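Local atomic coordinates of type III pantothenate kinase (Campylobacter jejuni, PDB entry 2NRH), a protein that probably catalyses the ATP-dependent phosphorylation of pantothenate to 4'-phosphopantothenate, the first step of coenzyme A biosynthesis. Residues I41-H46 / L73-I78. The protein carries 2 engineered substitutions. Numbering follows the deposited sequence.
Sequences INVNEH and LGIDRI
Val43 leans on Asp76, the predicted proton acceptor in the 74-77 run of the predicted substrate site, where the end of strand 38-42 meets the first turn of helix 75-81. The two side chains cross at about a right angle. Val43 CG1 lies 3.5 Å from Asp76 OD1, with Asp76 OD2 farther off at 4.2 Å, so an apolar group backs one oxygen of the carboxylate. Asp76 CG sits between backbone N and carbonyl carbon (chi1 58°), which folds the carboxylate back toward Gly74 at the N-cap.

Ile75 CG2 lies against the end of the strand, 3.5 Å from Asn42 O, and 4.0 Å from CG1 of Val43 in the loop that follows, while Ile75 CG1 packs 3.9 Å from Ile41 CG2. Ile41 CD1 comes up to the backbone at the start of the helix, 3.9 Å from Ile75 O. The strand belongs to the first of two related mixed sheets of the ASKHA fold and pairs with strand 4-8, which leads into the predicted ATP-binding loop.

The chain leaves the strand through two successive Asx turns, the first starting at Asn42 and spanning Val43. Asn42 OD1 accepts from Asn44 N, with the donor well above the carbonyl plane, and Asn42 ND2 returns a bond to Asn44 O at 2.9 Å, fixing the amide at both ends. Asn44 OD1 takes His46 N in its carbonyl plane, and Asn44 ND2 reaches Gly9 O of the predicted ATP-binding loop. On the helix, Arg77 leads away to a salt bridge with Asp99 and a hydrogen bond with Tyr70.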
ATOM      1  N   ILE B  41       5.273  26.992   5.740  1.00 51.44           N
ATOM      2  CA  ILE B  41       4.147  26.365   5.006  1.00 48.29           C
ATOM      3  C   ILE B  41       3.409  25.367   5.954  1.00 47.47           C
ATOM      4  O   ILE B  41       3.973  24.818   6.912  1.00 46.29           O
ATOM      5  CB  ILE B  41       4.620  25.658   3.760  1.00 48.03           C
ATOM      6  CG1 ILE B  41       5.493  24.443   4.115  1.00 46.94           C
ATOM      7  CG2 ILE B  41       5.361  26.642   2.819  1.00 47.12           C
ATOM      8  CD1 ILE B  41       5.977  23.691   2.916  1.00 45.92           C
ATOM      9  N   ASN B  42       2.138  25.126   5.683  1.00 47.09           N
ATOM     10  CA  ASN B  42       1.308  24.330   6.589  1.00 46.15           C
ATOM     11  C   ASN B  42       0.252  23.546   5.808  1.00 44.61           C
ATOM     12  O   ASN B  42      -0.402  24.110   4.950  1.00 42.20           O
ATOM     13  CB  ASN B  42       0.661  25.259   7.643  1.00 45.99           C
ATOM     14  CG  ASN B  42      -0.428  24.566   8.414  1.00 46.97           C
ATOM     15  OD1 ASN B  42      -0.194  23.519   9.027  1.00 47.57           O
ATOM     16  ND2 ASN B  42      -1.631  25.142   8.398  1.00 45.26           N
ATOM     17  N   VAL B  43       0.131  22.245   6.096  1.00 44.77           N
ATOM     18  CA  VAL B  43      -0.949  21.403   5.548  1.00 44.94           C
ATOM     19  C   VAL B  43      -1.935  21.026   6.647  1.00 45.58           C
ATOM     20  O   VAL B  43      -2.927  20.407   6.410  1.00 46.16           O
ATOM     21  CB  VAL B  43      -0.434  20.072   4.830  1.00 45.41           C
ATOM     22  CG1 VAL B  43       0.445  20.408   3.645  1.00 41.90           C
ATOM     23  CG2 VAL B  43       0.247  19.098   5.827  1.00 44.30           C
ATOM     24  N   ASN B  44      -1.646  21.413   7.863  1.00 46.54           N
ATOM     25  CA  ASN B  44      -2.516  21.089   8.947  1.00 48.54           C
ATOM     26  C   ASN B  44      -3.741  22.063   9.017  1.00 49.73           C
ATOM     27  O   ASN B  44      -3.625  23.251   9.364  1.00 48.64           O
ATOM     28  CB  ASN B  44      -1.697  21.091  10.248  1.00 47.30           C
ATOM     29  CG  ASN B  44      -2.446  20.509  11.399  1.00 47.11           C
ATOM     30  OD1 ASN B  44      -3.667  20.703  11.532  1.00 48.36           O
ATOM     31  ND2 ASN B  44      -1.730  19.788  12.270  1.00 43.91           N
ATOM     32  N   GLU B  45      -4.911  21.546   8.718  1.00 51.08           N
ATOM     33  CA  GLU B  45      -6.074  22.418   8.631  1.00 53.70           C
ATOM     34  C   GLU B  45      -6.453  22.922  10.019  1.00 53.62           C
ATOM     35  O   GLU B  45      -7.145  23.957  10.177  1.00 53.74           O
ATOM     36  CB  GLU B  45      -7.218  21.600   8.098  1.00 55.57           C
ATOM     37  CG  GLU B  45      -6.943  21.002   6.707  1.00 63.52           C
ATOM     38  CD  GLU B  45      -7.142  22.032   5.639  1.00 72.12           C
ATOM     39  OE1 GLU B  45      -8.194  22.726   5.691  1.00 76.18           O
ATOM     40  OE2 GLU B  45      -6.241  22.165   4.776  1.00 77.50           O
ATOM     41  N   HIS B  46      -6.016  22.156  11.010  1.00 52.06           N
ATOM     42  CA  HIS B  46      -6.364  22.397  12.363  1.00 51.77           C
ATOM     43  C   HIS B  46      -5.576  23.569  12.937  1.00 52.19           C
ATOM     44  O   HIS B  46      -5.962  24.105  13.972  1.00 52.42           O
ATOM     45  CB  HIS B  46      -6.185  21.104  13.176  1.00 50.55           C
ATOM     46  CG  HIS B  46      -7.114  20.015  12.752  1.00 49.63           C
ATOM     47  ND1 HIS B  46      -8.471  20.057  12.987  1.00 51.69           N
ATOM     48  CD2 HIS B  46      -6.895  18.885  12.048  1.00 51.57           C
ATOM     49  CE1 HIS B  46      -9.041  18.980  12.480  1.00 54.73           C
ATOM     50  NE2 HIS B  46      -8.109  18.262  11.877  1.00 50.83           N
ATOM     51  N   LEU B  73      -3.476  20.415  -4.756  1.00 52.66           N
ATOM     52  CA  LEU B  73      -2.120  19.893  -4.476  1.00 50.22           C
ATOM     53  C   LEU B  73      -1.552  20.453  -3.143  1.00 48.81           C
ATOM     54  O   LEU B  73      -1.682  21.660  -2.866  1.00 49.87           O
ATOM     55  CB  LEU B  73      -1.207  20.226  -5.648  1.00 50.09           C
ATOM     56  CG  LEU B  73       0.215  19.643  -5.601  1.00 50.18           C
ATOM     57  CD1 LEU B  73       0.242  18.095  -5.361  1.00 44.48           C
ATOM     58  CD2 LEU B  73       0.894  20.018  -6.893  1.00 46.80           C
ATOM     59  N   GLY B  74      -0.983  19.597  -2.290  1.00 47.00           N
ATOM     60  CA  GLY B  74      -0.504  20.043  -0.980  1.00 44.64           C
ATOM     61  C   GLY B  74       0.708  20.944  -1.133  1.00 45.10           C
ATOM     62  O   GLY B  74       1.588  20.714  -1.982  1.00 43.89           O
ATOM     63  N   ILE B  75       0.750  21.995  -0.328  1.00 45.80           N
ATOM     64  CA  ILE B  75       1.894  22.942  -0.353  1.00 45.87           C
ATOM     65  C   ILE B  75       3.204  22.239  -0.042  1.00 45.53           C
ATOM     66  O   ILE B  75       4.300  22.643  -0.483  1.00 45.81           O
ATOM     67  CB  ILE B  75       1.626  24.216   0.567  1.00 45.12           C
ATOM     68  CG1 ILE B  75       2.682  25.302   0.294  1.00 48.07           C
ATOM     69  CG2 ILE B  75       1.616  23.869   2.057  1.00 43.21           C
ATOM     70  CD1 ILE B  75       3.079  25.427  -1.183  1.00 47.87           C
ATOM     71  N   ASP B  76       3.113  21.184   0.746  1.00 45.40           N
ATOM     72  CA  ASP B  76       4.329  20.389   1.010  1.00 45.72           C
ATOM     73  C   ASP B  76       4.934  19.718  -0.232  1.00 45.04           C
ATOM     74  O   ASP B  76       6.144  19.697  -0.417  1.00 44.93           O
ATOM     75  CB  ASP B  76       4.080  19.374   2.122  1.00 44.81           C
ATOM     76  CG  ASP B  76       2.948  18.420   1.811  1.00 48.96           C
ATOM     77  OD1 ASP B  76       1.998  18.700   0.994  1.00 50.59           O
ATOM     78  OD2 ASP B  76       3.001  17.344   2.429  1.00 56.71           O
ATOM     79  N   ARG B  77       4.083  19.143  -1.073  1.00 46.54           N
ATOM     80  CA  ARG B  77       4.508  18.572  -2.364  1.00 46.49           C
ATOM     81  C   ARG B  77       4.978  19.672  -3.330  1.00 47.88           C
ATOM     82  O   ARG B  77       5.984  19.504  -4.005  1.00 49.21           O
ATOM     83  CB  ARG B  77       3.360  17.763  -2.955  1.00 46.13           C
ATOM     84  CG  ARG B  77       3.026  16.594  -2.042  1.00 45.24           C
ATOM     85  CD  ARG B  77       1.744  15.850  -2.425  1.00 45.74           C
ATOM     86  NE  ARG B  77       1.770  15.205  -3.720  1.00 44.63           N
ATOM     87  CZ  ARG B  77       0.702  14.697  -4.327  1.00 46.66           C
ATOM     88  NH1 ARG B  77      -0.477  14.670  -3.730  1.00 49.92           N
ATOM     89  NH2 ARG B  77       0.823  14.129  -5.509  1.00 50.35           N
ATOM     90  N   ILE B  78       4.259  20.789  -3.393  1.00 48.00           N
ATOM     91  CA  ILE B  78       4.693  21.901  -4.202  1.00 50.04           C
ATOM     92  C   ILE B  78       6.136  22.326  -3.830  1.00 51.02           C
ATOM     93  O   ILE B  78       7.007  22.378  -4.694  1.00 50.75           O
ATOM     94  CB  ILE B  78       3.689  23.106  -4.140  1.00 50.12           C
ATOM     95  CG1 ILE B  78       2.430  22.767  -4.919  1.00 47.69           C
ATOM     96  CG2 ILE B  78       4.340  24.388  -4.714  1.00 51.52           C
ATOM     97  CD1 ILE B  78       1.239  23.672  -4.703  1.00 49.70           C
TER